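Long-range contacts in viral structural protein 4 (Bombyx mori cytoplasmic polyhedrosis virus, PDB 6TZ0), which binds GTP through its P-loop domain and probably serves as the nucleotide-hydrolysing partner of the viral RNA-dependent RNA polymerase during transcription: residues 387-392 / 411-417; 422-426 / 525-530. One frame throughout, in Å; residues are numbered along the deposited sequence.

Interaction 1 (387-392 / 411-417); sequences GRWLAK and TDDNESY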
ATOM      1  N   GLY B 387       5.537 -38.629   0.213  1.00 38.59           N
ATOM      2  CA  GLY B 387       4.857 -39.743   0.850  1.00 38.59           C
ATOM      3  C   GLY B 387       5.681 -41.015   0.845  1.00 38.59           C
ATOM      4  O   GLY B 387       5.794 -41.694   1.870  1.00 38.59           O
ATOM      5  N   ARG B 388       6.292 -41.339  -0.295  1.00 40.80           N
ATOM      6  CA  ARG B 388       7.137 -42.522  -0.365  1.00 40.80           C
ATOM      7  C   ARG B 388       8.460 -42.329   0.361  1.00 40.80           C
ATOM      8  O   ARG B 388       9.105 -43.317   0.716  1.00 40.80           O
ATOM      9  CB  ARG B 388       7.389 -42.908  -1.821  1.00 40.80           C
ATOM     10  CG  ARG B 388       6.143 -43.337  -2.576  1.00 40.80           C
ATOM     11  CD  ARG B 388       6.504 -43.857  -3.947  1.00 40.80           C
ATOM     12  NE  ARG B 388       5.362 -44.236  -4.767  1.00 40.80           N
ATOM     13  CZ  ARG B 388       4.921 -43.529  -5.797  1.00 40.80           C
ATOM     14  NH1 ARG B 388       5.554 -42.427  -6.165  1.00 40.80           N
ATOM     15  NH2 ARG B 388       3.878 -43.952  -6.491  1.00 40.80           N
ATOM     16  N   TRP B 389       8.878 -41.085   0.586  1.00 38.74           N
ATOM     17  CA  TRP B 389      10.027 -40.829   1.445  1.00 38.74           C
ATOM     18  C   TRP B 389       9.677 -41.051   2.910  1.00 38.74           C
ATOM     19  O   TRP B 389      10.399 -41.741   3.639  1.00 38.74           O
ATOM     20  CB  TRP B 389      10.506 -39.399   1.236  1.00 38.74           C
ATOM     21  CG  TRP B 389      11.659 -39.013   2.084  1.00 38.74           C
ATOM     22  CD1 TRP B 389      12.961 -39.353   1.907  1.00 38.74           C
ATOM     23  CD2 TRP B 389      11.605 -38.249   3.291  1.00 38.74           C
ATOM     24  NE1 TRP B 389      13.730 -38.814   2.904  1.00 38.74           N
ATOM     25  CE2 TRP B 389      12.917 -38.139   3.772  1.00 38.74           C
ATOM     26  CE3 TRP B 389      10.572 -37.634   4.002  1.00 38.74           C
ATOM     27  CZ2 TRP B 389      13.226 -37.438   4.928  1.00 38.74           C
ATOM     28  CZ3 TRP B 389      10.881 -36.940   5.147  1.00 38.74           C
ATOM     29  CH2 TRP B 389      12.195 -36.848   5.601  1.00 38.74           C
ATOM     30  N   LEU B 390       8.569 -40.459   3.358  1.00 38.56           N
ATOM     31  CA  LEU B 390       8.175 -40.501   4.757  1.00 38.56           C
ATOM     32  C   LEU B 390       7.678 -41.876   5.171  1.00 38.56           C
ATOM     33  O   LEU B 390       7.709 -42.198   6.361  1.00 38.56           O
ATOM     34  CB  LEU B 390       7.109 -39.432   5.003  1.00 38.56           C
ATOM     35  CG  LEU B 390       6.601 -39.116   6.406  1.00 38.56           C
ATOM     36  CD1 LEU B 390       7.732 -38.624   7.267  1.00 38.56           C
ATOM     37  CD2 LEU B 390       5.526 -38.068   6.315  1.00 38.56           C
ATOM     38  N   ALA B 391       7.250 -42.710   4.222  1.00 40.94           N
ATOM     39  CA  ALA B 391       6.899 -44.078   4.575  1.00 40.94           C
ATOM     40  C   ALA B 391       8.117 -44.918   4.935  1.00 40.94           C
ATOM     41  O   ALA B 391       7.967 -45.959   5.582  1.00 40.94           O
ATOM     42  CB  ALA B 391       6.136 -44.738   3.433  1.00 40.94           C
ATOM     43  N   LYS B 392       9.312 -44.495   4.532  1.00 42.39           N
ATOM     44  CA  LYS B 392      10.554 -45.142   4.926  1.00 42.39           C
ATOM     45  C   LYS B 392      11.254 -44.441   6.079  1.00 42.39           C
ATOM     46  O   LYS B 392      11.752 -45.106   6.989  1.00 42.39           O
ATOM     47  CB  LYS B 392      11.516 -45.209   3.737  1.00 42.39           C
ATOM     48  CG  LYS B 392      11.028 -46.038   2.578  1.00 42.39           C
ATOM     49  CD  LYS B 392      10.994 -47.503   2.945  1.00 42.39           C
ATOM     50  CE  LYS B 392      10.488 -48.350   1.796  1.00 42.39           C
ATOM     51  NZ  LYS B 392      11.445 -48.369   0.661  1.00 42.39           N
ATOM     52  N   THR B 411       9.477 -44.940  -7.088  1.00 48.59           N
ATOM     53  CA  THR B 411       8.974 -45.985  -7.956  1.00 48.59           C
ATOM     54  C   THR B 411       7.535 -46.332  -7.588  1.00 48.59           C
ATOM     55  O   THR B 411       7.010 -45.922  -6.554  1.00 48.59           O
ATOM     56  CB  THR B 411       9.874 -47.216  -7.888  1.00 48.59           C
ATOM     57  OG1 THR B 411       9.851 -47.757  -6.563  1.00 48.59           O
ATOM     58  CG2 THR B 411      11.298 -46.831  -8.242  1.00 48.59           C
ATOM     59  N   ASP B 412       6.897 -47.101  -8.468  1.00 52.75           N
ATOM     60  CA  ASP B 412       5.493 -47.451  -8.300  1.00 52.75           C
ATOM     61  C   ASP B 412       5.292 -48.472  -7.188  1.00 52.75           C
ATOM     62  O   ASP B 412       4.227 -48.506  -6.566  1.00 52.75           O
ATOM     63  CB  ASP B 412       4.951 -47.992  -9.626  1.00 52.75           C
ATOM     64  CG  ASP B 412       3.437 -47.961  -9.713  1.00 52.75           C
ATOM     65  OD1 ASP B 412       2.774 -47.468  -8.779  1.00 52.75           O
ATOM     66  OD2 ASP B 412       2.905 -48.441 -10.735  1.00 52.75           O
ATOM     67  N   ASP B 413       6.298 -49.298  -6.911  1.00 52.60           N
ATOM     68  CA  ASP B 413       6.150 -50.363  -5.928  1.00 52.60           C
ATOM     69  C   ASP B 413       6.488 -49.933  -4.506  1.00 52.60           C
ATOM     70  O   ASP B 413       6.706 -50.798  -3.654  1.00 52.60           O
ATOM     71  CB  ASP B 413       6.996 -51.575  -6.338  1.00 52.60           C
ATOM     72  CG  ASP B 413       8.454 -51.233  -6.561  1.00 52.60           C
ATOM     73  OD1 ASP B 413       8.821 -50.043  -6.492  1.00 52.60           O
ATOM     74  OD2 ASP B 413       9.240 -52.168  -6.813  1.00 52.60           O
ATOM     75  N   ASN B 414       6.550 -48.636  -4.230  1.00 47.99           N
ATOM     76  CA  ASN B 414       6.698 -48.143  -2.869  1.00 47.99           C
ATOM     77  C   ASN B 414       5.374 -47.553  -2.406  1.00 47.99           C
ATOM     78  O   ASN B 414       4.756 -46.764  -3.124  1.00 47.99           O
ATOM     79  CB  ASN B 414       7.801 -47.089  -2.787  1.00 47.99           C
ATOM     80  CG  ASN B 414       9.177 -47.664  -3.013  1.00 47.99           C
ATOM     81  OD1 ASN B 414       9.497 -48.744  -2.525  1.00 47.99           O
ATOM     82  ND2 ASN B 414      10.005 -46.941  -3.750  1.00 47.99           N
ATOM     83  N   GLU B 415       4.946 -47.929  -1.208  1.00 46.62           N
ATOM     84  CA  GLU B 415       3.690 -47.433  -0.673  1.00 46.62           C
ATOM     85  C   GLU B 415       3.913 -46.075  -0.017  1.00 46.62           C
ATOM     86  O   GLU B 415       4.979 -45.797   0.532  1.00 46.62           O
ATOM     87  CB  GLU B 415       3.117 -48.441   0.324  1.00 46.62           C
ATOM     88  CG  GLU B 415       1.698 -48.173   0.800  1.00 46.62           C
ATOM     89  CD  GLU B 415       1.174 -49.286   1.688  1.00 46.62           C
ATOM     90  OE1 GLU B 415       1.933 -50.241   1.948  1.00 46.62           O
ATOM     91  OE2 GLU B 415       0.005 -49.211   2.117  1.00 46.62           O
ATOM     92  N   SER B 416       2.905 -45.218  -0.102  1.00 42.72           N
ATOM     93  CA  SER B 416       2.979 -43.869   0.430  1.00 42.72           C
ATOM     94  C   SER B 416       2.440 -43.817   1.854  1.00 42.72           C
ATOM     95  O   SER B 416       1.683 -44.684   2.290  1.00 42.72           O
ATOM     96  CB  SER B 416       2.202 -42.901  -0.461  1.00 42.72           C
ATOM     97  OG  SER B 416       2.216 -41.596   0.075  1.00 42.72           O
ATOM     98  N   TYR B 417       2.852 -42.776   2.580  1.00 39.86           N
ATOM     99  CA  TYR B 417       2.439 -42.604   3.970  1.00 39.86           C
ATOM    100  C   TYR B 417       0.970 -42.217   4.072  1.00 39.86           C
ATOM    101  O   TYR B 417       0.233 -42.749   4.917  1.00 39.86           O
ATOM    102  CB  TYR B 417       3.326 -41.549   4.629  1.00 39.86           C
ATOM    103  CG  TYR B 417       2.999 -41.247   6.067  1.00 39.86           C
ATOM    104  CD1 TYR B 417       3.350 -42.130   7.075  1.00 39.86           C
ATOM    105  CD2 TYR B 417       2.352 -40.069   6.419  1.00 39.86           C
ATOM    106  CE1 TYR B 417       3.057 -41.855   8.390  1.00 39.86           C
ATOM    107  CE2 TYR B 417       2.052 -39.787   7.734  1.00 39.86           C
ATOM    108  CZ  TYR B 417       2.410 -40.683   8.712  1.00 39.86           C
ATOM    109  OH  TYR B 417       2.115 -40.401  10.025  1.00 39.86           O
TER
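Two hydrogen bonds tie the helix residues 387-392 to the loop 411-417. Arg388 NE gives its N-H to Asn414 O at 3.1 Å, the oxygen lying in the guanidinium plane, though the bond is bent to 145°. Tyr417 N meets Gly387 O at 3.2 Å from above the carbonyl plane, while Ala391 N, within the helix, reaches that same oxygen from the opposite face. The Arg388 chain runs extended from CG to NE, which carries the guanidinium past the CB of Asn414 to the type I beta turn 411-414. There Thr411 O sits over one guanidinium face, and the Asp412 carboxylate is near but beyond a salt bridge. Asn414 turns its own ND2 back to Leu409 O. Apolar packing closes the other end: Leu390 CD2 rests over a face of the Tyr417 ring, 4.2 Å from its centroid, and Ala391 CB lies 4.4 Å from Tyr417 CB. With CG anti to the backbone N (chi1 179°), the Tyr417 ring reaches over to the helix and lies aslant against the Leu390 branch. Ser416, at the N-cap position of helix 417-427, packs its OG against Gly387 CA. The arrangement is a helix-to-loop junction on the P-loop-containing domain, with Glu415 and Asp412 near the GTP-site residues Arg522 and Arg520.

Interaction 2 (422-426 / 525-530); sequences ASELL and VVQLFL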
ATOM      1  N   ALA B 422      -4.870 -43.139   5.089  1.00 40.74           N
ATOM      2  CA  ALA B 422      -6.223 -43.155   4.547  1.00 40.74           C
ATOM      3  C   ALA B 422      -6.813 -44.558   4.557  1.00 40.74           C
ATOM      4  O   ALA B 422      -8.018 -44.721   4.765  1.00 40.74           O
ATOM      5  CB  ALA B 422      -6.227 -42.584   3.132  1.00 40.74           C
ATOM      6  N   SER B 423      -5.981 -45.587   4.364  1.00 41.04           N
ATOM      7  CA  SER B 423      -6.484 -46.956   4.413  1.00 41.04           C
ATOM      8  C   SER B 423      -6.890 -47.347   5.829  1.00 41.04           C
ATOM      9  O   SER B 423      -7.918 -48.008   6.025  1.00 41.04           O
ATOM     10  CB  SER B 423      -5.433 -47.916   3.864  1.00 41.04           C
ATOM     11  OG  SER B 423      -5.905 -49.249   3.886  1.00 41.04           O
ATOM     12  N   GLU B 424      -6.108 -46.927   6.829  1.00 43.52           N
ATOM     13  CA  GLU B 424      -6.503 -47.154   8.217  1.00 43.52           C
ATOM     14  C   GLU B 424      -7.768 -46.381   8.568  1.00 43.52           C
ATOM     15  O   GLU B 424      -8.625 -46.877   9.312  1.00 43.52           O
ATOM     16  CB  GLU B 424      -5.369 -46.762   9.157  1.00 43.52           C
ATOM     17  CG  GLU B 424      -4.156 -47.655   9.064  1.00 43.52           C
ATOM     18  CD  GLU B 424      -3.034 -47.198   9.967  1.00 43.52           C
ATOM     19  OE1 GLU B 424      -3.176 -46.127  10.594  1.00 43.52           O
ATOM     20  OE2 GLU B 424      -2.005 -47.901  10.043  1.00 43.52           O
ATOM     21  N   LEU B 425      -7.904 -45.174   8.017  1.00 40.46           N
ATOM     22  CA  LEU B 425      -9.092 -44.365   8.250  1.00 40.46           C
ATOM     23  C   LEU B 425     -10.328 -44.991   7.616  1.00 40.46           C
ATOM     24  O   LEU B 425     -11.433 -44.876   8.152  1.00 40.46           O
ATOM     25  CB  LEU B 425      -8.850 -42.963   7.702  1.00 40.46           C
ATOM     26  CG  LEU B 425      -9.861 -41.884   8.032  1.00 40.46           C
ATOM     27  CD1 LEU B 425      -9.841 -41.677   9.523  1.00 40.46           C
ATOM     28  CD2 LEU B 425      -9.501 -40.608   7.306  1.00 40.46           C
ATOM     29  N   LEU B 426     -10.162 -45.655   6.471  1.00 41.25           N
ATOM     30  CA  LEU B 426     -11.291 -46.330   5.834  1.00 41.25           C
ATOM     31  C   LEU B 426     -11.663 -47.610   6.566  1.00 41.25           C
ATOM     32  O   LEU B 426     -12.846 -47.955   6.647  1.00 41.25           O
ATOM     33  CB  LEU B 426     -10.977 -46.630   4.370  1.00 41.25           C
ATOM     34  CG  LEU B 426     -10.947 -45.458   3.395  1.00 41.25           C
ATOM     35  CD1 LEU B 426     -10.372 -45.890   2.066  1.00 41.25           C
ATOM     36  CD2 LEU B 426     -12.334 -44.911   3.199  1.00 41.25           C
ATOM     37  N   VAL B 525     -10.030 -48.310  -3.533  1.00 42.92           N
ATOM     38  CA  VAL B 525     -10.898 -47.546  -2.646  1.00 42.92           C
ATOM     39  C   VAL B 525     -10.132 -46.380  -2.046  1.00 42.92           C
ATOM     40  O   VAL B 525     -10.630 -45.251  -1.977  1.00 42.92           O
ATOM     41  CB  VAL B 525     -11.454 -48.453  -1.539  1.00 42.92           C
ATOM     42  CG1 VAL B 525     -12.566 -47.753  -0.785  1.00 42.92           C
ATOM     43  CG2 VAL B 525     -11.868 -49.773  -2.107  1.00 42.92           C
ATOM     44  N   VAL B 526      -8.906 -46.652  -1.598  1.00 40.59           N
ATOM     45  CA  VAL B 526      -8.034 -45.626  -1.045  1.00 40.59           C
ATOM     46  C   VAL B 526      -7.680 -44.607  -2.114  1.00 40.59           C
ATOM     47  O   VAL B 526      -7.608 -43.404  -1.848  1.00 40.59           O
ATOM     48  CB  VAL B 526      -6.783 -46.295  -0.453  1.00 40.59           C
ATOM     49  CG1 VAL B 526      -5.868 -45.274   0.200  1.00 40.59           C
ATOM     50  CG2 VAL B 526      -7.182 -47.383   0.515  1.00 40.59           C
ATOM     51  N   GLN B 527      -7.502 -45.074  -3.349  1.00 41.21           N
ATOM     52  CA  GLN B 527      -7.171 -44.191  -4.459  1.00 41.21           C
ATOM     53  C   GLN B 527      -8.326 -43.259  -4.797  1.00 41.21           C
ATOM     54  O   GLN B 527      -8.118 -42.059  -5.012  1.00 41.21           O
ATOM     55  CB  GLN B 527      -6.779 -45.030  -5.669  1.00 41.21           C
ATOM     56  CG  GLN B 527      -5.496 -45.792  -5.483  1.00 41.21           C
ATOM     57  CD  GLN B 527      -4.301 -44.883  -5.417  1.00 41.21           C
ATOM     58  OE1 GLN B 527      -4.186 -43.944  -6.194  1.00 41.21           O
ATOM     59  NE2 GLN B 527      -3.411 -45.144  -4.473  1.00 41.21           N
ATOM     60  N   LEU B 528      -9.552 -43.787  -4.818  1.00 36.67           N
ATOM     61  CA  LEU B 528     -10.719 -42.948  -5.075  1.00 36.67           C
ATOM     62  C   LEU B 528     -10.976 -41.979  -3.925  1.00 36.67           C
ATOM     63  O   LEU B 528     -11.357 -40.820  -4.151  1.00 36.67           O
ATOM     64  CB  LEU B 528     -11.934 -43.831  -5.324  1.00 36.67           C
ATOM     65  CG  LEU B 528     -13.229 -43.128  -5.712  1.00 36.67           C
ATOM     66  CD1 LEU B 528     -13.053 -42.372  -7.008  1.00 36.67           C
ATOM     67  CD2 LEU B 528     -14.317 -44.152  -5.847  1.00 36.67           C
ATOM     68  N   PHE B 529     -10.737 -42.429  -2.690  1.00 34.28           N
ATOM     69  CA  PHE B 529     -10.902 -41.571  -1.521  1.00 34.28           C
ATOM     70  C   PHE B 529      -9.900 -40.425  -1.526  1.00 34.28           C
ATOM     71  O   PHE B 529     -10.259 -39.274  -1.239  1.00 34.28           O
ATOM     72  CB  PHE B 529     -10.770 -42.419  -0.257  1.00 34.28           C
ATOM     73  CG  PHE B 529     -10.934 -41.649   1.014  1.00 34.28           C
ATOM     74  CD1 PHE B 529     -12.169 -41.150   1.377  1.00 34.28           C
ATOM     75  CD2 PHE B 529      -9.861 -41.455   1.865  1.00 34.28           C
ATOM     76  CE1 PHE B 529     -12.325 -40.446   2.547  1.00 34.28           C
ATOM     77  CE2 PHE B 529     -10.014 -40.752   3.038  1.00 34.28           C
ATOM     78  CZ  PHE B 529     -11.245 -40.249   3.378  1.00 34.28           C
ATOM     79  N   LEU B 530      -8.647 -40.711  -1.888  1.00 31.20           N
ATOM     80  CA  LEU B 530      -7.645 -39.657  -1.961  1.00 31.20           C
ATOM     81  C   LEU B 530      -7.884 -38.722  -3.132  1.00 31.20           C
ATOM     82  O   LEU B 530      -7.600 -37.527  -3.013  1.00 31.20           O
ATOM     83  CB  LEU B 530      -6.247 -40.256  -2.047  1.00 31.20           C
ATOM     84  CG  LEU B 530      -5.781 -40.876  -0.741  1.00 31.20           C
ATOM     85  CD1 LEU B 530      -4.435 -41.534  -0.905  1.00 31.20           C
ATOM     86  CD2 LEU B 530      -5.731 -39.808   0.317  1.00 31.20           C
TER
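The ring of Phe529 has Leu426 CD2 over one face, 4.3 Å from the centroid and 15° off the normal, a CH-pi contact. At its edge, near the ring plane, Ala422 CB comes to 4.0 Å from Phe529 CD2. Leu425 CD2 approaches Phe529 CE2 obliquely. Phe529 CG stands anti to its backbone N (chi1 -179°), which sends the ring across to helix 417-427, where Leu426 and Phe529 point in opposing senses and lie side by side as they overlap. The two branches of Leu426 divide the work: CD2 goes to the ring, while CD1 touches Val526 CG2 at 3.8 Å and also meets Val525 CG1. Val526 is forked likewise, CG1 against Ala422 CB and CG2 against both Leu426 CD1 and Ser423 CB. Leu530 adds a third neighbour to the Ala422 methyl, Ala422 CB to Leu530 CD2 being 4.0 Å. No hydrogen bond joins the segments; the contact is entirely van der Waals, and the axes of the two segments pass 9.8 Å apart, nearly perpendicular at 102°. Helix 442-457 packs beside both partners, its Met452 touching Ala422 and Leu530 and its Met448 touching Leu426. Helix 434-438 meets Val525, and Leu530 also reaches Lys355, a GTP-site residue in the loop between strand 347-353 and helix 359-374.

How the interactions relate
Helix 417-427 joins the two contacts: its first residue, Tyr417, takes part in interaction 1, and its later turns supply one side of interaction 2. Their centres are about 15 Å apart and their nearest atoms about 5 Å, with no direct contact. Interaction 1 is a polar, partly surface junction of helix and loop, with backbone carbonyls as acceptors and several exposed charged residues at its margin. Interaction 2 has no exposed participant and relies on aliphatic and aromatic packing between two helices. Both lie near residues that bind GTP in this protein, interaction 1 by Arg520 and Arg522 and interaction 2 by Lys355. Both are partly buried and peripheral in the chain, interaction 2 having the more apolar set of residues.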